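Local coordinates for VC0179-like protein (Escherichia coli, PDB 4XJ6) that probably joins GTP and ATP into cyclic GMP-AMP, as a bacterial homologue of cyclic GMP-AMP synthase that binds nucleotide and magnesium, at residues W3-N6 against N7-S10. Numbering follows the deposited sequence.
Sequences WDFN and NYYS
Phe5 turns the edge of its ring toward the face of Tyr8, a T-shaped pair with centroids 5.7 Å apart and planes at 85°. The touch is made by Phe5 CD1, which lies 3.9 Å from Tyr8 CB. With chi1 at 166°, the Tyr8 side chain runs past Phe5 CD1 and its OH hydrogen-bonds to Asn390 OD1 on helix 382-393. Nearer the backbone, Tyr9 CE2 packs 3.8 Å from Phe5 CB, and the Tyr9 ring stacks on Phe281. Phe5, Tyr8 and Tyr9 are the tight, buried part, wedged among helices 318-335, 357-377 and 382-393.

Here the chain passes from strand 3-4 into the short helix 6-10, with Phe5 at the N-cap position. Asp4 OD1 accepts from Asn6 N at 3.1 Å, an Asx turn in which the donor comes from above the carboxylate plane; Thr319 OG1 also bonds to this oxygen. Tyr9 N closes the first helical turn on Phe5 O at 2.9 Å. Water 1 bridges Asp4 O and Tyr8 N.

Ser10 lies on the exposed side, yet its OG and N both hydrogen-bond to Asn6 O, at 2.6 Å and 3.1 Å, from opposite faces of the carbonyl plane; chi1 of 64° turns OG back to that oxygen. Side-chain, backbone and water bonds thus fix the start of the short helix, giving Asn6 N, Tyr8 N, Tyr9 N and Ser10 N acceptors beside an apolar aromatic cluster.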
loop_
_atom_site.group_PDB
_atom_site.type_symbol
_atom_site.label_atom_id
_atom_site.label_comp_id
_atom_site.label_asym_id
_atom_site.label_seq_id
_atom_site.Cartn_x
_atom_site.Cartn_y
_atom_site.Cartn_z
ATOM N N TRP A 3 15.639 -28.183 -15.871
ATOM C CA TRP A 3 14.293 -27.762 -16.246
ATOM C C TRP A 3 14.187 -26.263 -16.492
ATOM O O TRP A 3 14.784 -25.458 -15.778
ATOM C CB TRP A 3 13.288 -28.165 -15.167
ATOM C CG TRP A 3 13.191 -29.642 -14.946
ATOM C CD1 TRP A 3 13.632 -30.337 -13.861
ATOM C CD2 TRP A 3 12.613 -30.607 -15.833
ATOM N NE1 TRP A 3 13.367 -31.672 -14.014
ATOM C CE2 TRP A 3 12.743 -31.866 -15.217
ATOM C CE3 TRP A 3 12.002 -30.528 -17.088
ATOM C CZ2 TRP A 3 12.280 -33.039 -15.811
ATOM C CZ3 TRP A 3 11.544 -31.694 -17.680
ATOM C CH2 TRP A 3 11.686 -32.933 -17.040
ATOM N N ASP A 4 13.416 -25.901 -17.511
ATOM C CA ASP A 4 13.097 -24.506 -17.789
ATOM C C ASP A 4 11.751 -24.172 -17.154
ATOM O O ASP A 4 10.825 -24.982 -17.188
ATOM C CB ASP A 4 13.077 -24.248 -19.299
ATOM C CG ASP A 4 12.699 -22.819 -19.650
ATOM O OD1 ASP A 4 12.856 -21.921 -18.796
ATOM O OD2 ASP A 4 12.252 -22.592 -20.791
ATOM N N PHE A 5 11.651 -22.985 -16.563
ATOM C CA PHE A 5 10.447 -22.598 -15.832
ATOM C C PHE A 5 9.739 -21.389 -16.442
ATOM O O PHE A 5 8.864 -20.798 -15.810
ATOM C CB PHE A 5 10.788 -22.312 -14.363
ATOM C CG PHE A 5 11.066 -23.545 -13.551
ATOM C CD1 PHE A 5 10.023 -24.282 -13.016
ATOM C CD2 PHE A 5 12.366 -23.966 -13.319
ATOM C CE1 PHE A 5 10.270 -25.418 -12.269
ATOM C CE2 PHE A 5 12.618 -25.102 -12.571
ATOM C CZ PHE A 5 11.567 -25.828 -12.045
ATOM N N ASN A 6 10.110 -21.028 -17.668
ATOM C CA ASN A 6 9.531 -19.864 -18.336
ATOM C C ASN A 6 8.012 -19.946 -18.494
ATOM O O ASN A 6 7.311 -18.939 -18.372
ATOM C CB ASN A 6 10.180 -19.666 -19.706
ATOM C CG ASN A 6 11.562 -19.050 -19.611
ATOM O OD1 ASN A 6 11.854 -18.292 -18.686
ATOM N ND2 ASN A 6 12.421 -19.372 -20.572
ATOM N N ASN A 7 7.510 -21.146 -18.764
ATOM C CA ASN A 7 6.071 -21.359 -18.879
ATOM C C ASN A 7 5.403 -21.497 -17.514
ATOM O O ASN A 7 4.241 -21.130 -17.350
ATOM C CB ASN A 7 5.773 -22.587 -19.743
ATOM C CG ASN A 7 5.659 -22.246 -21.218
ATOM O OD1 ASN A 7 4.593 -21.859 -21.698
ATOM N ND2 ASN A 7 6.762 -22.384 -21.944
ATOM N N TYR A 8 6.139 -22.031 -16.543
ATOM C CA TYR A 8 5.676 -22.063 -15.161
ATOM C C TYR A 8 5.355 -20.645 -14.715
ATOM O O TYR A 8 4.340 -20.396 -14.068
ATOM C CB TYR A 8 6.735 -22.693 -14.250
ATOM C CG TYR A 8 6.503 -22.484 -12.764
ATOM C CD1 TYR A 8 5.796 -23.414 -12.013
ATOM C CD2 TYR A 8 7.002 -21.362 -12.113
ATOM C CE1 TYR A 8 5.585 -23.230 -10.658
ATOM C CE2 TYR A 8 6.793 -21.167 -10.758
ATOM C CZ TYR A 8 6.084 -22.107 -10.036
ATOM O OH TYR A 8 5.874 -21.925 -8.687
ATOM N N TYR A 9 6.228 -19.717 -15.090
ATOM C CA TYR A 9 6.106 -18.323 -14.681
ATOM C C TYR A 9 5.033 -17.548 -15.449
ATOM O O TYR A 9 4.238 -16.820 -14.848
ATOM C CB TYR A 9 7.452 -17.604 -14.844
ATOM C CG TYR A 9 8.477 -17.929 -13.776
ATOM C CD1 TYR A 9 8.221 -17.666 -12.436
ATOM C CD2 TYR A 9 9.713 -18.466 -14.113
ATOM C CE1 TYR A 9 9.156 -17.948 -11.461
ATOM C CE2 TYR A 9 10.658 -18.754 -13.142
ATOM C CZ TYR A 9 10.373 -18.491 -11.818
ATOM O OH TYR A 9 11.299 -18.769 -10.840
ATOM N N SER A 10 5.008 -17.702 -16.769
ATOM C CA SER A 10 4.305 -16.748 -17.623
ATOM C C SER A 10 3.185 -17.301 -18.505
ATOM O O SER A 10 2.584 -16.544 -19.266
ATOM C CB SER A 10 5.319 -16.046 -18.523
ATOM O OG SER A 10 5.925 -16.981 -19.396
HETATM O O HOH W 1 8.298 -24.057 -17.748
#